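Local coordinates for protein 2-dehydropantoate 2-reductase (Enterococcus faecium, PDB 3WFI) that probably acts as an NADH-dependent D-mandelate dehydrogenase of the ketopantoate reductase family, interconverting a D-2-hydroxy acid and its 2-oxo acid, at residues L197-D202 with Q263-N268; N191-G196 with A243-C248; G23-L28 with K67-D72; L27-W32 with Q91-K96. All coordinates share one frame; numbering follows the deposited sequence.

Interaction 1 of 4, residues L197-D202 with Q263-N268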
loop_
_atom_site.group_PDB
_atom_site.type_symbol
_atom_site.label_atom_id
_atom_site.label_comp_id
_atom_site.label_asym_id
_atom_site.label_seq_id
_atom_site.Cartn_x
_atom_site.Cartn_y
_atom_site.Cartn_z
ATOM N N LEU B 197 0.405 -3.793 -7.884
ATOM C CA LEU B 197 0.399 -4.879 -6.895
ATOM C C LEU B 197 1.533 -5.857 -7.112
ATOM O O LEU B 197 2.199 -6.260 -6.154
ATOM C CB LEU B 197 -0.954 -5.616 -6.888
ATOM C CG LEU B 197 -2.152 -4.781 -6.453
ATOM C CD1 LEU B 197 -3.447 -5.543 -6.660
ATOM C CD2 LEU B 197 -2.032 -4.297 -5.001
ATOM N N CYS B 198 1.790 -6.229 -8.371
ATOM C CA CYS B 198 2.892 -7.170 -8.659
ATOM C C CYS B 198 4.237 -6.526 -8.373
ATOM O O CYS B 198 5.145 -7.175 -7.845
ATOM C CB CYS B 198 2.865 -7.624 -10.113
ATOM S SG CYS B 198 1.526 -8.747 -10.476
ATOM N N THR B 199 4.346 -5.243 -8.719
ATOM C CA THR B 199 5.566 -4.484 -8.494
ATOM C C THR B 199 5.896 -4.384 -7.008
ATOM O O THR B 199 7.029 -4.656 -6.599
ATOM C CB THR B 199 5.456 -3.080 -9.108
ATOM O OG1 THR B 199 5.320 -3.205 -10.530
ATOM C CG2 THR B 199 6.696 -2.262 -8.804
ATOM N N ILE B 200 4.899 -4.071 -6.194
ATOM C CA ILE B 200 5.118 -3.936 -4.752
ATOM C C ILE B 200 5.308 -5.281 -4.038
ATOM O O ILE B 200 6.162 -5.394 -3.169
ATOM C CB ILE B 200 3.973 -3.146 -4.073
ATOM C CG1 ILE B 200 3.975 -1.716 -4.574
ATOM C CG2 ILE B 200 4.136 -3.123 -2.566
ATOM C CD1 ILE B 200 5.188 -0.935 -4.152
ATOM N N LEU B 201 4.522 -6.282 -4.398
ATOM C CA LEU B 201 4.598 -7.592 -3.716
ATOM C C LEU B 201 5.699 -8.511 -4.250
ATOM O O LEU B 201 6.011 -9.531 -3.623
ATOM C CB LEU B 201 3.246 -8.296 -3.778
ATOM C CG LEU B 201 2.136 -7.623 -2.972
ATOM C CD1 LEU B 201 0.759 -8.140 -3.366
ATOM C CD2 LEU B 201 2.383 -7.817 -1.481
ATOM N N ASP B 202 6.293 -8.140 -5.382
ATOM C CA ASP B 202 7.342 -8.928 -6.038
ATOM C C ASP B 202 6.829 -10.299 -6.463
ATOM O O ASP B 202 7.354 -11.340 -6.043
ATOM C CB ASP B 202 8.595 -9.055 -5.156
ATOM C CG ASP B 202 9.800 -9.586 -5.934
ATOM O OD1 ASP B 202 9.813 -9.473 -7.175
ATOM O OD2 ASP B 202 10.730 -10.129 -5.312
ATOM N N GLN B 263 8.508 -4.923 -14.978
ATOM C CA GLN B 263 9.640 -4.895 -15.913
ATOM C C GLN B 263 10.352 -3.550 -15.868
ATOM O O GLN B 263 11.571 -3.498 -15.804
ATOM C CB GLN B 263 9.175 -5.202 -17.343
ATOM C CG GLN B 263 8.560 -6.581 -17.464
ATOM C CD GLN B 263 8.206 -6.972 -18.875
ATOM O OE1 GLN B 263 8.304 -6.172 -19.810
ATOM N NE2 GLN B 263 7.789 -8.219 -19.038
ATOM N N ASP B 264 9.589 -2.462 -15.882
ATOM C CA ASP B 264 10.176 -1.124 -15.812
ATOM C C ASP B 264 11.023 -0.937 -14.551
ATOM O O ASP B 264 12.192 -0.568 -14.618
ATOM C CB ASP B 264 9.089 -0.047 -15.832
ATOM C CG ASP B 264 8.421 0.108 -17.197
ATOM O OD1 ASP B 264 8.964 -0.400 -18.213
ATOM O OD2 ASP B 264 7.356 0.781 -17.243
ATOM N N LEU B 265 10.439 -1.221 -13.398
ATOM C CA LEU B 265 11.082 -0.885 -12.137
ATOM C C LEU B 265 12.063 -1.952 -11.662
ATOM O O LEU B 265 13.237 -1.667 -11.465
ATOM C CB LEU B 265 10.036 -0.633 -11.046
ATOM C CG LEU B 265 10.582 -0.178 -9.682
ATOM C CD1 LEU B 265 11.576 0.955 -9.834
ATOM C CD2 LEU B 265 9.438 0.238 -8.766
ATOM N N ILE B 266 11.566 -3.166 -11.468
ATOM C CA ILE B 266 12.343 -4.219 -10.813
ATOM C C ILE B 266 13.468 -4.712 -11.723
ATOM O O ILE B 266 14.597 -4.914 -11.262
ATOM C CB ILE B 266 11.457 -5.404 -10.397
ATOM C CG1 ILE B 266 10.294 -4.940 -9.506
ATOM C CG2 ILE B 266 12.284 -6.485 -9.700
ATOM C CD1 ILE B 266 10.699 -4.167 -8.271
ATOM N N LYS B 267 13.170 -4.860 -13.014
ATOM C CA LYS B 267 14.154 -5.343 -13.992
ATOM C C LYS B 267 15.004 -4.241 -14.612
ATOM O O LYS B 267 16.234 -4.348 -14.644
ATOM C CB LYS B 267 13.463 -6.092 -15.132
ATOM C CG LYS B 267 12.832 -7.413 -14.760
ATOM C CD LYS B 267 12.614 -8.243 -16.036
ATOM C CE LYS B 267 13.816 -8.281 -16.996
ATOM N NZ LYS B 267 13.619 -9.200 -18.157
ATOM N N ASN B 268 14.357 -3.215 -15.156
ATOM C CA ASN B 268 15.061 -2.184 -15.924
ATOM C C ASN B 268 15.522 -0.989 -15.080
ATOM O O ASN B 268 16.200 -0.092 -15.595
ATOM C CB ASN B 268 14.184 -1.689 -17.074
ATOM C CG ASN B 268 13.829 -2.788 -18.061
ATOM O OD1 ASN B 268 14.192 -3.938 -17.884
ATOM N ND2 ASN B 268 13.112 -2.425 -19.111
#
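T199 meets L265 methyl to methyl and I266 mainly through its backbone O, while its hydroxyl takes no part across the contact. Its chi1 of -64° sorts the two branches: OG1 lies beside the backbone N and is hydrogen-bonded to the carbonyl of N195, one turn earlier, while CG2 stands anti to the N and is left for the neighbouring helix. There CG2 of T199 comes 3.7 Å from CD2 of L265, the two side chains crossing at about a right angle. L265 starts along a different path, with CG anti to its own backbone N (chi1 -176°), and of its two methyls CD2 is the one that reaches T199. Threonine suits the place because its polar branch is taken up within its own helix and its other branch is as apolar as a valine methyl.

This is helix-to-helix packing in the all-helical C-terminal domain, between the C-terminal part of helix 194-201 and helix 260-267. The latter contains a pi-type turn at 263-267, and N268 N bonds to Q263 O at 2.9 Å. I266 arrives from this turn: both its torsions lie near -55°, and its CD1 is 4.1 Å from the backbone O of T199 and 4.5 Å from CG2 of T199. After the first helix D202 takes up a positive phi, and its OD1 is hydrogen-bonded to the hydroxyl of Y262. The carbonyl of L201 accepts a bond from K305 of the second subunit, whereas D264 forms a salt bridge with R270, a residue of the NAD(+) site.

Interaction 2 of 4, residues N191-G196 with A243-C248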
loop_
_atom_site.group_PDB
_atom_site.type_symbol
_atom_site.label_atom_id
_atom_site.label_comp_id
_atom_site.label_asym_id
_atom_site.label_seq_id
_atom_site.Cartn_x
_atom_site.Cartn_y
_atom_site.Cartn_z
ATOM N N ASN B 191 -4.570 -2.119 -15.700
ATOM C CA ASN B 191 -3.265 -1.472 -15.541
ATOM C C ASN B 191 -3.085 -0.882 -14.142
ATOM O O ASN B 191 -1.962 -0.779 -13.659
ATOM C CB ASN B 191 -3.042 -0.395 -16.591
ATOM C CG ASN B 191 -2.900 -0.968 -17.989
ATOM O OD1 ASN B 191 -2.549 -2.140 -18.173
ATOM N ND2 ASN B 191 -3.212 -0.155 -18.977
ATOM N N GLY B 192 -4.196 -0.533 -13.500
ATOM C CA GLY B 192 -4.183 -0.006 -12.148
ATOM C C GLY B 192 -4.217 -1.035 -11.030
ATOM O O GLY B 192 -4.224 -0.663 -9.855
ATOM N N THR B 193 -4.238 -2.325 -11.384
ATOM C CA THR B 193 -4.259 -3.400 -10.404
ATOM C C THR B 193 -3.048 -4.305 -10.544
ATOM O O THR B 193 -2.261 -4.414 -9.620
ATOM C CB THR B 193 -5.556 -4.232 -10.474
ATOM O OG1 THR B 193 -5.811 -4.656 -11.822
ATOM C CG2 THR B 193 -6.724 -3.408 -9.986
ATOM N N MET B 194 -2.897 -4.941 -11.705
ATOM C CA MET B 194 -1.830 -5.919 -11.899
ATOM C C MET B 194 -0.451 -5.292 -11.752
ATOM O O MET B 194 0.410 -5.837 -11.050
ATOM C CB MET B 194 -1.953 -6.577 -13.287
ATOM C CG MET B 194 -3.216 -7.392 -13.500
ATOM S SD MET B 194 -3.463 -8.720 -12.286
ATOM C CE MET B 194 -4.739 -7.976 -11.256
ATOM N N ASN B 195 -0.260 -4.133 -12.380
ATOM C CA ASN B 195 1.036 -3.460 -12.404
ATOM C C ASN B 195 1.567 -3.106 -11.008
ATOM O O ASN B 195 2.622 -3.598 -10.603
ATOM C CB ASN B 195 0.976 -2.203 -13.266
ATOM C CG ASN B 195 1.171 -2.494 -14.745
ATOM O OD1 ASN B 195 2.061 -3.272 -15.134
ATOM N ND2 ASN B 195 0.349 -1.869 -15.578
ATOM N N GLY B 196 0.856 -2.228 -10.300
ATOM C CA GLY B 196 1.269 -1.796 -8.961
ATOM C C GLY B 196 1.399 -2.903 -7.939
ATOM O O GLY B 196 2.395 -2.954 -7.202
ATOM N N ALA B 243 -13.646 -9.267 -12.829
ATOM C CA ALA B 243 -13.362 -10.588 -13.432
ATOM C C ALA B 243 -12.307 -10.469 -14.535
ATOM O O ALA B 243 -11.409 -11.310 -14.653
ATOM C CB ALA B 243 -14.635 -11.218 -13.980
ATOM N N HIS B 244 -12.391 -9.394 -15.309
ATOM C CA HIS B 244 -11.420 -9.153 -16.386
ATOM C C HIS B 244 -9.998 -8.928 -15.848
ATOM O O HIS B 244 -9.024 -9.465 -16.384
ATOM C CB HIS B 244 -11.868 -7.964 -17.237
ATOM C CG HIS B 244 -10.933 -7.641 -18.361
ATOM N ND1 HIS B 244 -10.612 -8.552 -19.341
ATOM C CD2 HIS B 244 -10.262 -6.505 -18.670
ATOM C CE1 HIS B 244 -9.774 -7.999 -20.202
ATOM N NE2 HIS B 244 -9.534 -6.762 -19.809
ATOM N N CYS B 245 -9.876 -8.123 -14.792
ATOM C CA CYS B 245 -8.602 -7.978 -14.090
ATOM C C CYS B 245 -8.078 -9.340 -13.609
ATOM O O CYS B 245 -6.893 -9.656 -13.788
ATOM C CB CYS B 245 -8.764 -7.040 -12.888
ATOM S SG CYS B 245 -9.079 -5.322 -13.331
ATOM N N GLU B 246 -8.967 -10.127 -13.001
ATOM C CA GLU B 246 -8.590 -11.400 -12.397
ATOM C C GLU B 246 -8.285 -12.515 -13.401
ATOM O O GLU B 246 -7.622 -13.498 -13.053
ATOM C CB GLU B 246 -9.647 -11.831 -11.371
ATOM C CG GLU B 246 -9.688 -10.866 -10.186
ATOM C CD GLU B 246 -10.658 -11.268 -9.105
ATOM O OE1 GLU B 246 -11.485 -12.166 -9.320
ATOM O OE2 GLU B 246 -10.612 -10.652 -8.028
ATOM N N SER B 247 -8.739 -12.356 -14.638
ATOM C CA SER B 247 -8.365 -13.276 -15.714
ATOM C C SER B 247 -6.852 -13.276 -15.990
ATOM O O SER B 247 -6.311 -14.253 -16.520
ATOM C CB SER B 247 -9.142 -12.944 -17.000
ATOM O OG SER B 247 -8.657 -11.769 -17.624
ATOM N N CYS B 248 -6.166 -12.201 -15.599
ATOM C CA CYS B 248 -4.701 -12.151 -15.678
ATOM C C CYS B 248 -3.984 -13.137 -14.760
ATOM O O CYS B 248 -2.795 -13.416 -14.953
ATOM C CB CYS B 248 -4.206 -10.750 -15.351
ATOM S SG CYS B 248 -4.774 -9.488 -16.502
#
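In M194 a chi1 of -64° sets CG beside the backbone N, and bends at chi2 (-57°) and chi3 (104°) turn SD and CE toward C245 and C248. SD of M194 comes to lie 3.8 Å from CB of C248, and CE of M194 3.7 Å from the backbone O of C245. CG of M194 also touches C248, lying 4.0 Å from its SG, so the side chain meets the second segment from CG to CE. T193 makes the other contact: its OG1, tucked between the backbone N and the carbonyl carbon, is 3.7 Å from SG of C245. The same hydroxyl is hydrogen-bonded to the carbonyls of C189 and V190, so it can face a sulfur while its polarity is satisfied by the preceding helix.

The contact joins the start of helix 194-201 to helix 238-246 and the residues just after it, within the helical C-terminal domain, where M205, L208 and V218 also pack on M194. A flexible thioether suits a site bordered by several helices, and the small cysteines allow close approach. Behind this surface, N195 ND2 donates to N191 O at 3.2 Å, in the carbonyl plane and on a lone pair, while its OD1 accepts from the backbone N of M261.

Interaction 3 of 4, residues G23-L28 with K67-D72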
loop_
_atom_site.group_PDB
_atom_site.type_symbol
_atom_site.label_atom_id
_atom_site.label_comp_id
_atom_site.label_asym_id
_atom_site.label_seq_id
_atom_site.Cartn_x
_atom_site.Cartn_y
_atom_site.Cartn_z
ATOM N N GLY B 23 -3.473 14.189 -49.906
ATOM C CA GLY B 23 -3.584 15.620 -50.171
ATOM C C GLY B 23 -3.701 16.506 -48.946
ATOM O O GLY B 23 -3.976 17.705 -49.064
ATOM N N ASN B 24 -3.483 15.939 -47.764
ATOM C CA ASN B 24 -3.480 16.743 -46.547
ATOM C C ASN B 24 -2.144 17.432 -46.386
ATOM O O ASN B 24 -1.142 16.973 -46.920
ATOM C CB ASN B 24 -3.783 15.886 -45.320
ATOM C CG ASN B 24 -5.190 15.340 -45.336
ATOM O OD1 ASN B 24 -5.417 14.136 -45.532
ATOM N ND2 ASN B 24 -6.150 16.225 -45.142
ATOM N N GLU B 25 -2.149 18.537 -45.651
ATOM C CA GLU B 25 -0.940 19.251 -45.300
ATOM C C GLU B 25 -0.522 18.748 -43.924
ATOM O O GLU B 25 -1.245 18.941 -42.952
ATOM C CB GLU B 25 -1.212 20.760 -45.306
ATOM C CG GLU B 25 -0.064 21.647 -44.863
ATOM C CD GLU B 25 -0.271 23.098 -45.272
ATOM O OE1 GLU B 25 0.734 23.832 -45.409
ATOM O OE2 GLU B 25 -1.443 23.510 -45.465
ATOM N N VAL B 26 0.619 18.067 -43.862
ATOM C CA VAL B 26 1.078 17.406 -42.646
ATOM C C VAL B 26 2.390 17.998 -42.136
ATOM O O VAL B 26 3.306 18.293 -42.904
ATOM C CB VAL B 26 1.287 15.895 -42.885
ATOM C CG1 VAL B 26 1.799 15.228 -41.623
ATOM C CG2 VAL B 26 -0.012 15.241 -43.349
ATOM N N LEU B 27 2.456 18.194 -40.828
ATOM C CA LEU B 27 3.691 18.553 -40.145
ATOM C C LEU B 27 4.023 17.462 -39.130
ATOM O O LEU B 27 3.211 17.148 -38.248
ATOM C CB LEU B 27 3.534 19.902 -39.426
ATOM C CG LEU B 27 4.712 20.358 -38.558
ATOM C CD1 LEU B 27 5.925 20.714 -39.408
ATOM C CD2 LEU B 27 4.299 21.531 -37.674
ATOM N N LEU B 28 5.212 16.881 -39.269
ATOM C CA LEU B 28 5.714 15.924 -38.298
ATOM C C LEU B 28 6.442 16.684 -37.191
ATOM O O LEU B 28 7.139 17.658 -37.444
ATOM C CB LEU B 28 6.666 14.929 -38.948
ATOM C CG LEU B 28 6.099 14.093 -40.110
ATOM C CD1 LEU B 28 7.165 13.153 -40.631
ATOM C CD2 LEU B 28 4.853 13.305 -39.717
ATOM N N LYS B 67 7.935 28.838 -36.302
ATOM C CA LYS B 67 7.736 29.302 -37.673
ATOM C C LYS B 67 6.503 28.696 -38.357
ATOM O O LYS B 67 6.058 29.200 -39.380
ATOM C CB LYS B 67 8.982 29.010 -38.516
ATOM C CG LYS B 67 10.256 29.636 -37.981
ATOM C CD LYS B 67 11.257 29.904 -39.088
ATOM C CE LYS B 67 12.335 30.859 -38.655
ATOM N NZ LYS B 67 13.022 30.382 -37.433
ATOM N N GLU B 68 5.947 27.627 -37.797
ATOM C CA GLU B 68 4.949 26.829 -38.517
ATOM C C GLU B 68 3.513 27.362 -38.419
ATOM O O GLU B 68 3.130 27.982 -37.428
ATOM C CB GLU B 68 4.974 25.368 -38.039
ATOM C CG GLU B 68 6.347 24.736 -37.875
ATOM C CD GLU B 68 7.198 24.807 -39.130
ATOM O OE1 GLU B 68 6.688 24.482 -40.223
ATOM O OE2 GLU B 68 8.382 25.190 -39.023
ATOM N N ASP B 69 2.716 27.072 -39.444
ATOM C CA ASP B 69 1.288 27.405 -39.444
ATOM C C ASP B 69 0.536 26.664 -38.351
ATOM O O ASP B 69 0.831 25.506 -38.032
ATOM C CB ASP B 69 0.604 27.003 -40.759
ATOM C CG ASP B 69 1.099 27.767 -41.952
ATOM O OD1 ASP B 69 1.743 28.824 -41.799
ATOM O OD2 ASP B 69 0.818 27.293 -43.068
ATOM N N GLN B 70 -0.481 27.318 -37.815
ATOM C CA GLN B 70 -1.392 26.667 -36.900
ATOM C C GLN B 70 -2.145 25.559 -37.632
ATOM O O GLN B 70 -2.279 25.584 -38.862
ATOM C CB GLN B 70 -2.326 27.701 -36.279
ATOM C CG GLN B 70 -1.594 28.663 -35.348
ATOM C CD GLN B 70 -2.544 29.585 -34.606
ATOM O OE1 GLN B 70 -3.404 30.216 -35.213
ATOM N NE2 GLN B 70 -2.368 29.694 -33.298
ATOM N N VAL B 71 -2.614 24.564 -36.886
ATOM C CA VAL B 71 -3.203 23.373 -37.500
ATOM C C VAL B 71 -4.645 23.168 -37.092
ATOM O O VAL B 71 -5.083 23.662 -36.049
ATOM C CB VAL B 71 -2.413 22.077 -37.159
ATOM C CG1 VAL B 71 -1.002 22.174 -37.695
ATOM C CG2 VAL B 71 -2.403 21.797 -35.662
ATOM N N ASP B 72 -5.361 22.413 -37.920
ATOM C CA ASP B 72 -6.753 22.046 -37.674
ATOM C C ASP B 72 -6.838 20.814 -36.774
ATOM O O ASP B 72 -7.804 20.633 -36.037
ATOM C CB ASP B 72 -7.468 21.727 -39.003
ATOM C CG ASP B 72 -7.386 22.864 -40.010
ATOM O OD1 ASP B 72 -7.741 24.011 -39.651
ATOM O OD2 ASP B 72 -6.973 22.607 -41.154
#
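In the Rossmann domain, L27 and E25 on strand 25-30 face E68 and D69 on the chain leading into strand 71-76. Strand 2-6 lies between those two strands in the sheet, so the contact is made by side chains alone and crosses over the start of that strand.

The apolar half belongs to L27 and E68, whose side chains meet at about a right angle. L27 holds its CG anti to the backbone N (chi1 175°), and its CD2 lies 3.8 Å from CG and 3.9 Å from CB of E68. A bend at chi2 (-55°) folds the glutamate back on itself, so that its methylene groups cover the leucine and OE1 of E68 comes to within 3.9 Å of L27 CD1. Leucine fits the inner position, where P58 and V60 also touch it. Glutamate fits its partly exposed place, since the bent chain can lay both its methylenes and one carboxylate oxygen over the leucine.

Nearer the start of the strand E25 reaches out in an extended chain. Its OE1 is 4.2 Å from OD2 of D69, with the two carboxylate planes 80° apart. The pair is not left to itself: OE2 of E25 forms a salt bridge with K2, whose NZ also makes a long, weak ion pair with OD2 of D69.

K2, firmly paired with E25 and more weakly with D69, probably eases part of the repulsion between the acids. Cohesion between the two segments therefore rests on L27 against E68, and the closeness of the two carboxylates is probably tolerated in part through K2.

Interaction 4 of 4, residues L27-W32 with Q91-K96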
loop_
_atom_site.group_PDB
_atom_site.type_symbol
_atom_site.label_atom_id
_atom_site.label_comp_id
_atom_site.label_asym_id
_atom_site.label_seq_id
_atom_site.Cartn_x
_atom_site.Cartn_y
_atom_site.Cartn_z
ATOM N N LEU B 27 2.456 18.194 -40.828
ATOM C CA LEU B 27 3.691 18.553 -40.145
ATOM C C LEU B 27 4.023 17.462 -39.130
ATOM O O LEU B 27 3.211 17.148 -38.248
ATOM C CB LEU B 27 3.534 19.902 -39.426
ATOM C CG LEU B 27 4.712 20.358 -38.558
ATOM C CD1 LEU B 27 5.925 20.714 -39.408
ATOM C CD2 LEU B 27 4.299 21.531 -37.674
ATOM N N LEU B 28 5.212 16.881 -39.269
ATOM C CA LEU B 28 5.714 15.924 -38.298
ATOM C C LEU B 28 6.442 16.684 -37.191
ATOM O O LEU B 28 7.139 17.658 -37.444
ATOM C CB LEU B 28 6.666 14.929 -38.948
ATOM C CG LEU B 28 6.099 14.093 -40.110
ATOM C CD1 LEU B 28 7.165 13.153 -40.631
ATOM C CD2 LEU B 28 4.853 13.305 -39.717
ATOM N N ILE B 29 6.248 16.242 -35.958
ATOM C CA ILE B 29 6.921 16.833 -34.803
ATOM C C ILE B 29 7.510 15.704 -33.972
ATOM O O ILE B 29 6.813 14.756 -33.616
ATOM C CB ILE B 29 5.953 17.665 -33.935
ATOM C CG1 ILE B 29 5.221 18.693 -34.788
ATOM C CG2 ILE B 29 6.715 18.386 -32.819
ATOM C CD1 ILE B 29 4.007 19.303 -34.117
ATOM N N ASP B 30 8.805 15.800 -33.682
ATOM C CA ASP B 30 9.509 14.731 -32.976
ATOM C C ASP B 30 10.683 15.269 -32.156
ATOM O O ASP B 30 11.241 16.330 -32.465
ATOM C CB ASP B 30 10.009 13.699 -33.973
ATOM C CG ASP B 30 10.269 12.356 -33.329
ATOM O OD1 ASP B 30 9.310 11.574 -33.177
ATOM O OD2 ASP B 30 11.438 12.083 -32.984
ATOM N N GLY B 31 11.055 14.527 -31.117
ATOM C CA GLY B 31 12.155 14.909 -30.240
ATOM C C GLY B 31 13.486 14.270 -30.571
ATOM O O GLY B 31 14.507 14.657 -30.002
ATOM N N TRP B 32 13.493 13.298 -31.478
ATOM C CA TRP B 32 14.720 12.593 -31.838
ATOM C C TRP B 32 15.458 13.365 -32.943
ATOM O O TRP B 32 15.093 13.295 -34.115
ATOM C CB TRP B 32 14.406 11.143 -32.251
ATOM C CG TRP B 32 15.599 10.314 -32.629
ATOM C CD1 TRP B 32 16.907 10.554 -32.300
ATOM C CD2 TRP B 32 15.595 9.091 -33.392
ATOM N NE1 TRP B 32 17.713 9.574 -32.831
ATOM C CE2 TRP B 32 16.937 8.666 -33.505
ATOM C CE3 TRP B 32 14.589 8.323 -34.001
ATOM C CZ2 TRP B 32 17.300 7.502 -34.195
ATOM C CZ3 TRP B 32 14.953 7.171 -34.696
ATOM C CH2 TRP B 32 16.297 6.769 -34.778
ATOM N N GLN B 91 2.202 24.259 -28.353
ATOM C CA GLN B 91 0.942 24.975 -28.106
ATOM C C GLN B 91 0.704 26.167 -29.016
ATOM O O GLN B 91 -0.440 26.571 -29.199
ATOM C CB GLN B 91 0.824 25.424 -26.639
ATOM C CG GLN B 91 1.894 26.404 -26.191
ATOM C CD GLN B 91 1.864 26.632 -24.697
ATOM O OE1 GLN B 91 2.817 26.305 -23.980
ATOM N NE2 GLN B 91 0.762 27.170 -24.215
ATOM N N SER B 92 1.766 26.719 -29.605
ATOM C CA SER B 92 1.617 27.809 -30.575
ATOM C C SER B 92 0.879 27.403 -31.875
ATOM O O SER B 92 0.444 28.261 -32.628
ATOM C CB SER B 92 2.985 28.413 -30.926
ATOM O OG SER B 92 3.743 27.528 -31.742
ATOM N N LEU B 93 0.732 26.107 -32.134
ATOM C CA LEU B 93 0.036 25.628 -33.334
ATOM C C LEU B 93 -1.460 25.488 -33.114
ATOM O O LEU B 93 -2.195 25.176 -34.049
ATOM C CB LEU B 93 0.578 24.272 -33.777
ATOM C CG LEU B 93 2.111 24.273 -33.922
ATOM C CD1 LEU B 93 2.633 22.933 -34.417
ATOM C CD2 LEU B 93 2.592 25.405 -34.815
ATOM N N ILE B 94 -1.889 25.672 -31.870
ATOM C CA ILE B 94 -3.273 25.474 -31.493
ATOM C C ILE B 94 -4.071 26.763 -31.710
ATOM O O ILE B 94 -3.788 27.790 -31.107
ATOM C CB ILE B 94 -3.386 25.034 -30.018
ATOM C CG1 ILE B 94 -2.624 23.719 -29.808
ATOM C CG2 ILE B 94 -4.847 24.892 -29.596
ATOM C CD1 ILE B 94 -2.563 23.256 -28.367
ATOM N N LYS B 95 -5.063 26.692 -32.591
ATOM C CA LYS B 95 -6.034 27.766 -32.746
ATOM C C LYS B 95 -7.318 27.364 -32.036
ATOM O O LYS B 95 -7.407 26.269 -31.472
ATOM C CB LYS B 95 -6.255 28.124 -34.219
ATOM C CG LYS B 95 -6.519 26.970 -35.162
ATOM C CD LYS B 95 -6.606 27.431 -36.597
ATOM C CE LYS B 95 -7.077 26.306 -37.499
ATOM N NZ LYS B 95 -6.869 26.632 -38.938
ATOM N N LYS B 96 -8.302 28.259 -32.037
ATOM C CA LYS B 96 -9.509 28.072 -31.244
ATOM C C LYS B 96 -10.217 26.755 -31.572
ATOM O O LYS B 96 -10.687 26.072 -30.672
ATOM C CB LYS B 96 -10.459 29.263 -31.454
ATOM C CG LYS B 96 -11.654 29.281 -30.515
ATOM C CD LYS B 96 -12.397 30.615 -30.548
ATOM C CE LYS B 96 -12.918 30.965 -31.941
ATOM N NZ LYS B 96 -13.798 29.904 -32.520
#
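L93 points its CB at I29 and L27, coming from the short 3-10 turn that follows helix 80-90. From CB, a chi1 of -52° places CG beside the backbone N, and neither of these two atoms touches strand 25-30. Beyond CG the chain forks. CD1 of L93 turns to the strand and meets two methyls, CD1 of I29 and CD2 of L27, each at 3.9 Å. The other branch heads away, and CD2 of L93 lies 4.0 Å from CB of E68. The isoleucine and L93 meet tip to tip, while L27 crosses L93 at about a right angle.

Because I29 and L27 are two residues apart on one strand, they project from the same face of the sheet, and their ends form a pair of methyls that a single methyl of L93 can touch at once. V60, on the neighbouring strand 59-61, touches both. Leucine suits the turn because its fork lets one branch serve the sheet and the other E68.

The strand is the second of the Rossmann fold, and it ends at D30, an NAD(+)-binding residue. Such an acid classically holds the adenosine ribose hydroxyls of NAD. W32 N meets OD2 of D30 at 2.8 Å on its anti side, 32° out of the carboxylate plane, forming an Asx turn; OD1 accepts from the backbone N of A8. The two bonds restrain the carboxylate's rotation.

No hydrogen bond crosses between the two segments, so dispersion and the exclusion of water hold the contact; the polar bonds of D30 lie farther along the strand.

In the fold
The four contacts form two pairs, one in each domain. Interactions 1 and 2 share helix 194-201 and have centres about 14 Å apart. Interactions 3 and 4 share L27 and L28, with centres about 8 Å apart, and are joined: K95 NZ is 2.9 Å from D72 OD1 in a salt bridge, and V71 N probably bonds to L93 O. The pairs lie on opposite sides of the chain's centre, 35 to 41 Å apart between centres. The NAD(+) site draws on both domains. D30 belongs to interaction 4, whereas R270 and E273 follow helix 260-267; in interaction 1, the side chain of L265 is about 7 Å from that of R270. Interaction 2 is remote from that site.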